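Local coordinates for protein streptokinase domain B (Streptococcus dysgalactiae subsp. equisimilis, PDB 1QQR) that forms one domain of streptokinase, a bacterial activator of plasminogen that works without proteolysis and so promotes the breakdown of fibrin clots, at residues Q4-D9 with N111-N116; Y12-T17 with A51-I56; L38-T43 with V95-Q100; T65-D70 with Y125-G130. All blocks are in the same frame, centred on the assembly; numbering follows the deposited sequence.

Contact 1. Residues Q4-D9 with N111-N116; sequences QAKSVD and NEEINN
The carboxylate of Glu113 receives the ammonium of Lys6 on the syn side of OE1, with NZ 2.5 Å from OE1 and 21° out of the carboxylate plane. A second carboxylate, that of Asp9, turns OD2 to CB of Asn115 at 3.7 Å, and its plane stands 46° from that of the Asn115 amide. The amide of Asn116 lies against a methyl group, its CG 3.6 Å from CB of Ala5. These groups flank the point where the first and last strands of the beta-grasp fold, 8-18 and 111-128, come together as parallel neighbours of the mixed sheet. The extended Lys6 chain crosses Glu113 at about a right angle, forming an ion pair at the surface. The polar partner of Asp9 lies elsewhere: OD1 hydrogen-bonds to Thr37 OG1 on the neighbouring strand 33-38. By contrast, Asn116 is buried, its side chain also covered by Arg98 and Gln100. The backbones are joined directly where Asp9 N donates to Asn116 O at 2.9 Å. Next to this bond a water bridges the two backbones, donating to Ser7 O at 3.1 Å and accepting from Asn116 N at 3.0 Å.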
loop_
_atom_site.group_PDB
_atom_site.type_symbol
_atom_site.label_atom_id
_atom_site.label_comp_id
_atom_site.label_asym_id
_atom_site.label_seq_id
_atom_site.Cartn_x
_atom_site.Cartn_y
_atom_site.Cartn_z
ATOM N N GLN A 4 22.641 0.956 -7.819
ATOM C CA GLN A 4 21.265 0.512 -7.852
ATOM C C GLN A 4 20.901 -0.319 -6.633
ATOM O O GLN A 4 21.621 -1.248 -6.265
ATOM C CB GLN A 4 21.028 -0.315 -9.111
ATOM C CG GLN A 4 19.576 -0.654 -9.380
ATOM C CD GLN A 4 19.427 -1.570 -10.572
ATOM O OE1 GLN A 4 19.695 -2.771 -10.480
ATOM N NE2 GLN A 4 19.015 -1.007 -11.706
ATOM N N ALA A 5 19.774 0.015 -6.008
ATOM C CA ALA A 5 19.314 -0.734 -4.848
ATOM C C ALA A 5 19.347 -2.218 -5.211
ATOM O O ALA A 5 19.044 -2.594 -6.336
ATOM C CB ALA A 5 17.906 -0.306 -4.487
ATOM N N LYS A 6 19.709 -3.059 -4.260
ATOM C CA LYS A 6 19.800 -4.485 -4.510
ATOM C C LYS A 6 18.495 -5.212 -4.195
ATOM O O LYS A 6 18.299 -6.375 -4.575
ATOM C CB LYS A 6 20.935 -5.053 -3.652
ATOM C CG LYS A 6 22.249 -4.275 -3.835
ATOM C CD LYS A 6 23.240 -4.491 -2.701
ATOM C CE LYS A 6 24.400 -3.504 -2.817
ATOM N NZ LYS A 6 25.326 -3.554 -1.645
ATOM N N SER A 7 17.594 -4.512 -3.517
ATOM C CA SER A 7 16.346 -5.111 -3.098
ATOM C C SER A 7 15.386 -4.022 -2.665
ATOM O O SER A 7 15.804 -2.934 -2.277
ATOM C CB SER A 7 16.627 -5.996 -1.891
ATOM O OG SER A 7 16.028 -7.256 -2.017
ATOM N N VAL A 8 14.095 -4.308 -2.727
ATOM C CA VAL A 8 13.123 -3.346 -2.246
ATOM C C VAL A 8 12.074 -4.090 -1.434
ATOM O O VAL A 8 11.368 -4.951 -1.965
ATOM C CB VAL A 8 12.472 -2.573 -3.393
ATOM C CG1 VAL A 8 11.324 -1.719 -2.874
ATOM C CG2 VAL A 8 13.496 -1.673 -4.018
ATOM N N ASP A 9 12.011 -3.813 -0.134
ATOM C CA ASP A 9 10.991 -4.465 0.704
ATOM C C ASP A 9 9.713 -3.707 0.396
ATOM O O ASP A 9 9.659 -2.484 0.576
ATOM C CB ASP A 9 11.258 -4.299 2.206
ATOM C CG ASP A 9 12.421 -5.124 2.697
ATOM O OD1 ASP A 9 12.708 -6.168 2.085
ATOM O OD2 ASP A 9 13.028 -4.725 3.715
ATOM N N ASN A 111 29.656 5.132 5.763
ATOM C CA ASN A 111 28.357 4.703 5.272
ATOM C C ASN A 111 28.020 3.227 5.460
ATOM O O ASN A 111 28.844 2.352 5.163
ATOM C CB ASN A 111 28.234 5.018 3.783
ATOM C CG ASN A 111 28.495 6.467 3.473
ATOM O OD1 ASN A 111 28.267 7.343 4.309
ATOM N ND2 ASN A 111 28.953 6.734 2.265
ATOM N N GLU A 112 26.804 2.948 5.939
ATOM C CA GLU A 112 26.340 1.571 6.077
ATOM C C GLU A 112 25.010 1.387 5.348
ATOM O O GLU A 112 24.017 2.054 5.638
ATOM C CB GLU A 112 26.217 1.150 7.535
ATOM C CG GLU A 112 25.383 2.033 8.396
ATOM C CD GLU A 112 25.022 1.330 9.681
ATOM O OE1 GLU A 112 24.423 0.231 9.591
ATOM O OE2 GLU A 112 25.341 1.867 10.767
ATOM N N GLU A 113 25.010 0.481 4.378
ATOM C CA GLU A 113 23.839 0.229 3.569
ATOM C C GLU A 113 22.714 -0.418 4.340
ATOM O O GLU A 113 22.932 -1.195 5.264
ATOM C CB GLU A 113 24.210 -0.630 2.363
ATOM C CG GLU A 113 25.243 0.028 1.452
ATOM C CD GLU A 113 25.630 -0.862 0.285
ATOM O OE1 GLU A 113 25.581 -2.104 0.437
ATOM O OE2 GLU A 113 25.989 -0.323 -0.780
ATOM N N ILE A 114 21.497 -0.052 3.969
ATOM C CA ILE A 114 20.321 -0.616 4.605
ATOM C C ILE A 114 19.312 -0.892 3.518
ATOM O O ILE A 114 19.479 -0.463 2.357
ATOM C CB ILE A 114 19.713 0.325 5.652
ATOM C CG1 ILE A 114 19.524 1.728 5.071
ATOM C CG2 ILE A 114 20.597 0.350 6.891
ATOM C CD1 ILE A 114 18.650 2.614 5.955
ATOM N N ASN A 115 18.277 -1.630 3.878
ATOM C CA ASN A 115 17.259 -2.003 2.908
ATOM C C ASN A 115 16.399 -0.863 2.396
ATOM O O ASN A 115 16.009 0.034 3.140
ATOM C CB ASN A 115 16.394 -3.116 3.494
ATOM C CG ASN A 115 17.168 -4.426 3.629
ATOM O OD1 ASN A 115 17.296 -4.986 4.720
ATOM N ND2 ASN A 115 17.701 -4.911 2.508
ATOM N N ASN A 116 16.153 -0.884 1.096
ATOM C CA ASN A 116 15.309 0.111 0.463
ATOM C C ASN A 116 13.890 -0.401 0.679
ATOM O O ASN A 116 13.673 -1.611 0.827
ATOM C CB ASN A 116 15.625 0.192 -1.030
ATOM C CG ASN A 116 16.842 1.053 -1.325
ATOM O OD1 ASN A 116 16.721 2.255 -1.580
ATOM N ND2 ASN A 116 18.021 0.446 -1.269
HETATM O O HOH W 1 18.230 -2.467 -0.429
#

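Contact 2. Residues Y12-T17 with A51-I56; sequences YTVQFT and AQAQSI
Tyr12 reaches from strand 12-17 to the helix segment 51-56, whose axis passes 9.6 Å from that of the strand at a crossing angle of -60°. From CB the side chain heads for the helix, and with CG anti to the backbone N (chi1 -176°) the ring is carried toward it, where its CD2-CE2 edge meets Ile56 CD1. That methyl sits near the ring plane, 4.1 Å from CE2, while CB of Gln52 approaches the same CE2 obliquely. At the tip, OH lies against the methyl of Ala53, 3.4 Å from CB, and its polar need is met by a hydrogen bond with Glu122 on strand 111-128.

Two residues further along, Val14 splits its methyls between the same partners, CG1 touching CG2 of Ile56 at 4.2 Å and CG2 facing CB of Ala53. Phe16 completes the row. Its CE1 meets CG2 of Ile56 at 3.9 Å, with that methyl at the edge and in the ring plane, and its CZ approaches Ala53 O to 3.5 Å, also at the edge. One face of this ring carries Val14 CG2, 3.7 Å above the plane and offset toward the rim. Ala53 and Ile56, one helical turn apart, thus lie against three residues of one strand face, the packing of the single helix across the sheet that defines the beta-grasp fold.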
loop_
_atom_site.group_PDB
_atom_site.type_symbol
_atom_site.label_atom_id
_atom_site.label_comp_id
_atom_site.label_asym_id
_atom_site.label_seq_id
_atom_site.Cartn_x
_atom_site.Cartn_y
_atom_site.Cartn_z
ATOM N N TYR A 12 2.908 -2.724 2.805
ATOM C CA TYR A 12 1.552 -2.377 2.425
ATOM C C TYR A 12 0.715 -1.874 3.574
ATOM O O TYR A 12 0.777 -2.397 4.683
ATOM C CB TYR A 12 0.897 -3.622 1.827
ATOM C CG TYR A 12 -0.491 -3.422 1.290
ATOM C CD1 TYR A 12 -0.703 -2.776 0.088
ATOM C CD2 TYR A 12 -1.599 -3.903 1.987
ATOM C CE1 TYR A 12 -1.987 -2.610 -0.419
ATOM C CE2 TYR A 12 -2.901 -3.746 1.494
ATOM C CZ TYR A 12 -3.090 -3.102 0.286
ATOM O OH TYR A 12 -4.364 -3.002 -0.247
ATOM N N THR A 13 -0.037 -0.823 3.318
ATOM C CA THR A 13 -0.958 -0.317 4.313
ATOM C C THR A 13 -2.268 0.057 3.593
ATOM O O THR A 13 -2.264 0.594 2.475
ATOM C CB THR A 13 -0.398 0.874 5.096
ATOM O OG1 THR A 13 -1.314 1.185 6.147
ATOM C CG2 THR A 13 -0.232 2.088 4.234
ATOM N N VAL A 14 -3.380 -0.274 4.226
ATOM C CA VAL A 14 -4.689 -0.023 3.657
ATOM C C VAL A 14 -5.656 0.546 4.689
ATOM O O VAL A 14 -5.665 0.136 5.849
ATOM C CB VAL A 14 -5.296 -1.334 3.066
ATOM C CG1 VAL A 14 -5.463 -2.367 4.148
ATOM C CG2 VAL A 14 -6.629 -1.051 2.398
ATOM N N GLN A 15 -6.452 1.510 4.242
ATOM C CA GLN A 15 -7.467 2.150 5.062
ATOM C C GLN A 15 -8.832 1.760 4.445
ATOM O O GLN A 15 -8.987 1.737 3.215
ATOM C CB GLN A 15 -7.254 3.673 5.046
ATOM C CG GLN A 15 -8.499 4.487 5.416
ATOM C CD GLN A 15 -8.262 6.004 5.411
ATOM O OE1 GLN A 15 -7.752 6.577 4.430
ATOM N NE2 GLN A 15 -8.644 6.662 6.506
ATOM N N PHE A 16 -9.816 1.453 5.287
ATOM C CA PHE A 16 -11.130 1.049 4.790
ATOM C C PHE A 16 -12.207 2.029 5.198
ATOM O O PHE A 16 -12.312 2.363 6.376
ATOM C CB PHE A 16 -11.506 -0.329 5.340
ATOM C CG PHE A 16 -10.601 -1.443 4.882
ATOM C CD1 PHE A 16 -9.772 -2.096 5.780
ATOM C CD2 PHE A 16 -10.615 -1.871 3.557
ATOM C CE1 PHE A 16 -8.967 -3.172 5.366
ATOM C CE2 PHE A 16 -9.819 -2.941 3.134
ATOM C CZ PHE A 16 -8.993 -3.593 4.043
ATOM N N THR A 17 -13.010 2.490 4.241
ATOM C CA THR A 17 -14.100 3.414 4.556
ATOM C C THR A 17 -15.462 2.829 4.179
ATOM O O THR A 17 -15.758 2.625 3.010
ATOM C CB THR A 17 -13.921 4.763 3.849
ATOM O OG1 THR A 17 -12.639 5.301 4.182
ATOM C CG2 THR A 17 -14.996 5.755 4.313
ATOM N N ALA A 51 -6.502 -8.644 -3.705
ATOM C CA ALA A 51 -6.561 -9.894 -2.964
ATOM C C ALA A 51 -6.026 -9.659 -1.563
ATOM O O ALA A 51 -6.578 -10.166 -0.582
ATOM C CB ALA A 51 -5.761 -11.006 -3.680
ATOM N N GLN A 52 -4.948 -8.886 -1.471
ATOM C CA GLN A 52 -4.355 -8.564 -0.181
ATOM C C GLN A 52 -5.336 -7.778 0.692
ATOM O O GLN A 52 -5.532 -8.084 1.865
ATOM C CB GLN A 52 -3.091 -7.717 -0.373
ATOM C CG GLN A 52 -1.805 -8.488 -0.331
ATOM C CD GLN A 52 -1.693 -9.345 0.914
ATOM O OE1 GLN A 52 -1.887 -8.873 2.053
ATOM N NE2 GLN A 52 -1.385 -10.617 0.707
ATOM N N ALA A 53 -5.945 -6.748 0.117
ATOM C CA ALA A 53 -6.860 -5.927 0.888
ATOM C C ALA A 53 -8.086 -6.747 1.345
ATOM O O ALA A 53 -8.495 -6.669 2.500
ATOM C CB ALA A 53 -7.294 -4.704 0.054
ATOM N N GLN A 54 -8.654 -7.544 0.447
ATOM C CA GLN A 54 -9.821 -8.343 0.787
ATOM C C GLN A 54 -9.469 -9.279 1.939
ATOM O O GLN A 54 -10.239 -9.421 2.880
ATOM C CB GLN A 54 -10.310 -9.137 -0.442
ATOM C CG GLN A 54 -11.611 -9.965 -0.248
ATOM C CD GLN A 54 -12.811 -9.124 0.256
ATOM O OE1 GLN A 54 -13.285 -8.210 -0.432
ATOM N NE2 GLN A 54 -13.298 -9.440 1.465
ATOM N N SER A 55 -8.292 -9.893 1.903
ATOM C CA SER A 55 -7.953 -10.805 2.984
ATOM C C SER A 55 -7.756 -10.045 4.298
ATOM O O SER A 55 -8.175 -10.510 5.364
ATOM C CB SER A 55 -6.725 -11.660 2.622
ATOM O OG SER A 55 -5.497 -11.089 3.043
ATOM N N ILE A 56 -7.143 -8.868 4.240
ATOM C CA ILE A 56 -6.962 -8.095 5.462
ATOM C C ILE A 56 -8.335 -7.671 5.990
ATOM O O ILE A 56 -8.585 -7.718 7.198
ATOM C CB ILE A 56 -6.107 -6.865 5.204
ATOM C CG1 ILE A 56 -4.653 -7.307 5.021
ATOM C CG2 ILE A 56 -6.276 -5.865 6.333
ATOM C CD1 ILE A 56 -3.709 -6.205 4.685
#

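Contact 3. Residues L38-T43 with V95-Q100; sequences LAIGDT and VKNREQ
Ala39 to Asp42 form a type II beta turn, and the loop is joined to Val95 by two backbone hydrogen bonds, Gly41 N to Val95 O at 2.8 Å and Val95 N to Asp42 O, also 2.8 Å. They join the two loops next to the small antiparallel sheet of strands 43-45 and 92-94, which lies beside the main beta-grasp sheet. Gly41 holds the third position of the turn with a positive phi of 94°, a conformation in which any CB would crowd the carbonyl oxygen of the residue before. Asp42 turns back on the same turn: its OD2 accepts a weak bond from Ala39 N at 3.3 Å.

Val95 points its side chain into the bend. Its CB lies 3.6 Å from Ala39 O, and CG2 touches CD1 of Leu38 at 4.1 Å. From the turn, Ile40 lays its side chain against the backbone of Lys96 and Asn97, with CG1 3.6 Å from CA of Asn97. The amide of Asn97 lies obliquely across Ile40, with OD1 beside CG1 and CG2 while making a weak hydrogen bond with Gln4 NE2. The buried Arg98 makes salt bridges with Asp118 through NH2 and with Asp77 through NH1. Its guanidinium also steadies its own loop, gripping a single oxygen side-on: NE and NH2 both donate to Lys96 O, at 3.1 Å and 3.2 Å, from the same face of the carbonyl plane.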
loop_
_atom_site.group_PDB
_atom_site.type_symbol
_atom_site.label_atom_id
_atom_site.label_comp_id
_atom_site.label_asym_id
_atom_site.label_seq_id
_atom_site.Cartn_x
_atom_site.Cartn_y
_atom_site.Cartn_z
ATOM N N LEU A 38 11.209 -7.585 -3.319
ATOM C CA LEU A 38 11.317 -7.749 -4.757
ATOM C C LEU A 38 12.547 -7.050 -5.276
ATOM O O LEU A 38 13.284 -6.424 -4.523
ATOM C CB LEU A 38 10.087 -7.147 -5.443
ATOM C CG LEU A 38 8.763 -7.826 -5.099
ATOM C CD1 LEU A 38 7.623 -7.117 -5.832
ATOM C CD2 LEU A 38 8.836 -9.293 -5.500
ATOM N N ALA A 39 12.754 -7.147 -6.580
ATOM C CA ALA A 39 13.894 -6.504 -7.210
ATOM C C ALA A 39 13.379 -5.387 -8.101
ATOM O O ALA A 39 12.210 -5.385 -8.500
ATOM C CB ALA A 39 14.680 -7.530 -8.046
ATOM N N ILE A 40 14.250 -4.432 -8.394
ATOM C CA ILE A 40 13.922 -3.322 -9.274
ATOM C C ILE A 40 13.357 -3.951 -10.555
ATOM O O ILE A 40 13.926 -4.916 -11.078
ATOM C CB ILE A 40 15.207 -2.498 -9.607
ATOM C CG1 ILE A 40 15.392 -1.362 -8.597
ATOM C CG2 ILE A 40 15.131 -1.942 -11.016
ATOM C CD1 ILE A 40 15.698 -1.830 -7.194
ATOM N N GLY A 41 12.239 -3.427 -11.052
ATOM C CA GLY A 41 11.651 -3.990 -12.259
ATOM C C GLY A 41 10.568 -5.038 -12.029
ATOM O O GLY A 41 9.753 -5.295 -12.908
ATOM N N ASP A 42 10.553 -5.673 -10.865
ATOM C CA ASP A 42 9.506 -6.645 -10.598
ATOM C C ASP A 42 8.179 -5.881 -10.607
ATOM O O ASP A 42 8.149 -4.652 -10.422
ATOM C CB ASP A 42 9.723 -7.294 -9.237
ATOM C CG ASP A 42 10.803 -8.350 -9.265
ATOM O OD1 ASP A 42 11.589 -8.364 -10.236
ATOM O OD2 ASP A 42 10.869 -9.162 -8.316
ATOM N N THR A 43 7.081 -6.589 -10.816
ATOM C CA THR A 43 5.793 -5.920 -10.855
ATOM C C THR A 43 4.814 -6.471 -9.842
ATOM O O THR A 43 4.953 -7.592 -9.376
ATOM C CB THR A 43 5.137 -6.048 -12.218
ATOM O OG1 THR A 43 4.983 -7.439 -12.519
ATOM C CG2 THR A 43 5.966 -5.342 -13.286
ATOM N N VAL A 95 8.530 -2.036 -9.649
ATOM C CA VAL A 95 9.379 -1.503 -8.594
ATOM C C VAL A 95 10.409 -0.577 -9.193
ATOM O O VAL A 95 11.341 -1.010 -9.869
ATOM C CB VAL A 95 10.065 -2.614 -7.824
ATOM C CG1 VAL A 95 10.983 -2.023 -6.775
ATOM C CG2 VAL A 95 9.016 -3.499 -7.179
ATOM N N LYS A 96 10.192 0.709 -8.942
ATOM C CA LYS A 96 11.017 1.818 -9.410
ATOM C C LYS A 96 12.521 1.662 -9.118
ATOM O O LYS A 96 12.917 1.224 -8.035
ATOM C CB LYS A 96 10.465 3.088 -8.765
ATOM C CG LYS A 96 11.074 4.392 -9.160
ATOM C CD LYS A 96 10.370 5.491 -8.370
ATOM C CE LYS A 96 11.020 6.861 -8.531
ATOM N NZ LYS A 96 10.510 7.626 -9.721
ATOM N N ASN A 97 13.347 2.017 -10.104
ATOM C CA ASN A 97 14.807 1.941 -9.987
ATOM C C ASN A 97 15.270 3.005 -9.012
ATOM O O ASN A 97 14.715 4.106 -8.955
ATOM C CB ASN A 97 15.475 2.194 -11.347
ATOM C CG ASN A 97 16.892 1.650 -11.420
ATOM O OD1 ASN A 97 17.420 1.086 -10.455
ATOM N ND2 ASN A 97 17.513 1.808 -12.578
ATOM N N ARG A 98 16.292 2.684 -8.236
ATOM C CA ARG A 98 16.779 3.649 -7.276
ATOM C C ARG A 98 18.175 3.360 -6.763
ATOM O O ARG A 98 18.713 2.244 -6.866
ATOM C CB ARG A 98 15.818 3.735 -6.072
ATOM C CG ARG A 98 15.923 2.525 -5.129
ATOM C CD ARG A 98 14.683 2.350 -4.261
ATOM N NE ARG A 98 13.505 1.938 -5.029
ATOM C CZ ARG A 98 12.266 1.869 -4.536
ATOM N NH1 ARG A 98 12.027 2.200 -3.271
ATOM N NH2 ARG A 98 11.264 1.423 -5.295
ATOM N N GLU A 99 18.727 4.405 -6.167
ATOM C CA GLU A 99 20.038 4.391 -5.551
ATOM C C GLU A 99 19.909 3.548 -4.283
ATOM O O GLU A 99 18.894 3.618 -3.602
ATOM C CB GLU A 99 20.415 5.827 -5.205
ATOM C CG GLU A 99 21.891 6.079 -5.201
ATOM C CD GLU A 99 22.507 5.893 -6.563
ATOM O OE1 GLU A 99 22.141 6.651 -7.483
ATOM O OE2 GLU A 99 23.353 4.988 -6.704
ATOM N N GLN A 100 20.921 2.747 -3.975
ATOM C CA GLN A 100 20.905 1.889 -2.786
ATOM C C GLN A 100 20.888 2.749 -1.525
ATOM O O GLN A 100 21.691 3.660 -1.383
ATOM C CB GLN A 100 22.137 0.986 -2.771
ATOM C CG GLN A 100 22.369 0.259 -1.467
ATOM C CD GLN A 100 21.394 -0.872 -1.251
ATOM O OE1 GLN A 100 21.193 -1.701 -2.136
ATOM N NE2 GLN A 100 20.797 -0.929 -0.064
#

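Contact 4. Residues T65-D70 with Y125-G130; sequences TIYERD and YVLKKG
Backbone hydrogen bonds join Thr65 to Glu68 with Tyr125 to Leu127, which run antiparallel. Thr65 and Leu127 exchange two hydrogen bonds as a regular hydrogen-bonded pair, followed by Ile66 opposite Val126 as a non-hydrogen-bonded one. Then the register slips by one residue: Tyr67 N and Glu68 N both donate to Tyr125 O, at 2.8 Å and 3.1 Å, while Tyr125 N returns a bond to Glu68 O at 2.7 Å. The extra residue is Tyr67, whose psi of -59° departs from the extended strand.

Among apolar contacts, CG2 of Thr65 touches CG of Lys129 at 3.5 Å, the two side chains crossing at about a right angle. Tyr67 brings its ring edge to CB of Tyr125, CD2 to CB 4.4 Å, and its own CB lies against that of Leu127. Glu68, with CG between the backbone N and carbonyl carbon (chi1 76°), runs alongside Tyr125 in the same direction and sets CG at the ring edge, 4.0 Å from CD1.

Across the two segments a water links polar side chains: it donates to OD1 of Asp70 at 3.2 Å and is hydrogen-bonded to OH of Tyr125 at 2.7 Å. From outside the segments, Lys123 makes a cation-pi contact with the Tyr125 ring. Two successive residues facing one, here Tyr67 and Glu68 against Tyr125, constitute a classic beta bulge, set between antiparallel strands of the beta-grasp sheet.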
loop_
_atom_site.group_PDB
_atom_site.type_symbol
_atom_site.label_atom_id
_atom_site.label_comp_id
_atom_site.label_asym_id
_atom_site.label_seq_id
_atom_site.Cartn_x
_atom_site.Cartn_y
_atom_site.Cartn_z
ATOM N N THR A 65 -17.105 -6.277 2.663
ATOM C CA THR A 65 -16.444 -6.633 1.411
ATOM C C THR A 65 -15.982 -5.359 0.719
ATOM O O THR A 65 -16.512 -4.286 0.985
ATOM C CB THR A 65 -17.389 -7.375 0.432
ATOM O OG1 THR A 65 -16.741 -7.507 -0.851
ATOM C CG2 THR A 65 -18.670 -6.605 0.234
ATOM N N ILE A 66 -14.990 -5.487 -0.161
ATOM C CA ILE A 66 -14.475 -4.358 -0.912
ATOM C C ILE A 66 -15.600 -3.930 -1.829
ATOM O O ILE A 66 -16.236 -4.758 -2.469
ATOM C CB ILE A 66 -13.308 -4.736 -1.853
ATOM C CG1 ILE A 66 -12.122 -5.277 -1.067
ATOM C CG2 ILE A 66 -12.913 -3.523 -2.688
ATOM C CD1 ILE A 66 -11.455 -4.283 -0.214
ATOM N N TYR A 67 -15.841 -2.632 -1.900
ATOM C CA TYR A 67 -16.865 -2.128 -2.778
ATOM C C TYR A 67 -16.064 -1.549 -3.920
ATOM O O TYR A 67 -16.222 -1.959 -5.057
ATOM C CB TYR A 67 -17.726 -1.044 -2.112
ATOM C CG TYR A 67 -18.688 -0.475 -3.119
ATOM C CD1 TYR A 67 -19.591 -1.309 -3.781
ATOM C CD2 TYR A 67 -18.598 0.852 -3.526
ATOM C CE1 TYR A 67 -20.366 -0.839 -4.833
ATOM C CE2 TYR A 67 -19.369 1.334 -4.581
ATOM C CZ TYR A 67 -20.248 0.481 -5.235
ATOM O OH TYR A 67 -20.982 0.931 -6.310
ATOM N N GLU A 68 -15.192 -0.593 -3.620
ATOM C CA GLU A 68 -14.366 -0.056 -4.667
ATOM C C GLU A 68 -13.117 0.649 -4.156
ATOM O O GLU A 68 -13.080 1.157 -3.037
ATOM C CB GLU A 68 -15.182 0.867 -5.585
ATOM C CG GLU A 68 -15.511 2.231 -5.033
ATOM C CD GLU A 68 -16.185 3.115 -6.084
ATOM O OE1 GLU A 68 -15.960 4.346 -6.053
ATOM O OE2 GLU A 68 -16.936 2.578 -6.935
ATOM N N ARG A 69 -12.098 0.658 -5.005
ATOM C CA ARG A 69 -10.826 1.272 -4.697
ATOM C C ARG A 69 -10.927 2.790 -4.842
ATOM O O ARG A 69 -11.529 3.290 -5.779
ATOM C CB ARG A 69 -9.738 0.719 -5.640
ATOM C CG ARG A 69 -8.362 1.360 -5.407
ATOM C CD ARG A 69 -7.329 0.861 -6.411
ATOM N NE ARG A 69 -6.857 -0.474 -6.058
ATOM C CZ ARG A 69 -7.165 -1.591 -6.707
ATOM N NH1 ARG A 69 -7.962 -1.562 -7.773
ATOM N NH2 ARG A 69 -6.665 -2.743 -6.288
ATOM N N ASP A 70 -10.342 3.528 -3.910
ATOM C CA ASP A 70 -10.379 4.970 -3.996
ATOM C C ASP A 70 -9.035 5.554 -4.432
ATOM O O ASP A 70 -8.989 6.490 -5.227
ATOM C CB ASP A 70 -10.793 5.565 -2.664
ATOM C CG ASP A 70 -10.894 7.069 -2.720
ATOM O OD1 ASP A 70 -11.555 7.581 -3.645
ATOM O OD2 ASP A 70 -10.319 7.737 -1.850
ATOM N N TYR A 125 -13.401 1.732 -0.450
ATOM C CA TYR A 125 -14.708 1.966 0.140
ATOM C C TYR A 125 -15.210 0.552 0.377
ATOM O O TYR A 125 -15.054 -0.292 -0.500
ATOM C CB TYR A 125 -15.624 2.686 -0.853
ATOM C CG TYR A 125 -15.352 4.165 -0.905
ATOM C CD1 TYR A 125 -14.776 4.753 -2.031
ATOM C CD2 TYR A 125 -15.616 4.971 0.203
ATOM C CE1 TYR A 125 -14.460 6.116 -2.044
ATOM C CE2 TYR A 125 -15.307 6.324 0.200
ATOM C CZ TYR A 125 -14.727 6.891 -0.922
ATOM O OH TYR A 125 -14.401 8.231 -0.913
ATOM N N VAL A 126 -15.756 0.267 1.556
ATOM C CA VAL A 126 -16.285 -1.076 1.821
ATOM C C VAL A 126 -17.784 -1.083 2.134
ATOM O O VAL A 126 -18.368 -0.071 2.517
ATOM C CB VAL A 126 -15.529 -1.779 2.967
ATOM C CG1 VAL A 126 -14.054 -1.927 2.591
ATOM C CG2 VAL A 126 -15.698 -1.002 4.261
ATOM N N LEU A 127 -18.404 -2.241 2.004
ATOM C CA LEU A 127 -19.846 -2.347 2.205
ATOM C C LEU A 127 -20.186 -3.562 3.052
ATOM O O LEU A 127 -19.584 -4.628 2.880
ATOM C CB LEU A 127 -20.490 -2.486 0.822
ATOM C CG LEU A 127 -21.983 -2.505 0.549
ATOM C CD1 LEU A 127 -22.522 -1.081 0.508
ATOM C CD2 LEU A 127 -22.213 -3.152 -0.795
ATOM N N LYS A 128 -21.134 -3.426 3.975
ATOM C CA LYS A 128 -21.495 -4.590 4.769
ATOM C C LYS A 128 -22.181 -5.479 3.739
ATOM O O LYS A 128 -22.981 -4.992 2.946
ATOM C CB LYS A 128 -22.452 -4.225 5.909
ATOM C CG LYS A 128 -22.346 -5.164 7.121
ATOM C CD LYS A 128 -23.552 -5.058 8.057
ATOM C CE LYS A 128 -23.676 -3.684 8.707
ATOM N NZ LYS A 128 -22.601 -3.406 9.715
ATOM N N LYS A 129 -21.835 -6.763 3.706
ATOM C CA LYS A 129 -22.430 -7.658 2.728
ATOM C C LYS A 129 -23.915 -7.773 2.982
ATOM O O LYS A 129 -24.367 -7.746 4.134
ATOM C CB LYS A 129 -21.747 -9.035 2.751
ATOM C CG LYS A 129 -20.608 -9.132 1.726
ATOM C CD LYS A 129 -20.199 -10.570 1.408
ATOM C CE LYS A 129 -19.558 -11.240 2.611
ATOM N NZ LYS A 129 -19.118 -12.625 2.295
ATOM N N GLY A 130 -24.673 -7.893 1.902
ATOM C CA GLY A 130 -26.114 -7.948 2.041
ATOM C C GLY A 130 -26.662 -6.547 1.808
ATOM O O GLY A 130 -27.743 -6.381 1.236
HETATM O O HOH W 2 -13.997 9.644 -3.154
#

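Overall arrangement
Strand 111-128 spans the domain, giving contact 1 its second segment near one end and contact 4 its second segment at the other, with centres about 36 Å apart on opposite sides of the chain's centre. Strand 8-18 similarly links contact 1 to contact 2, whose centres are about 26 Å apart. Contacts 1 and 3 form one cluster, about 10 Å between centres: Ala5 N lies 2.6 Å from Arg98 O and Val8 N 2.9 Å from Leu38 O. Contacts 2 and 4 form the other, about 11 Å between centres, where Phe16 packs on Val126 and Gln54 reaches the backbone of Ile66. Contacts 3 and 4 do not touch, their nearest atoms being about 13 Å apart.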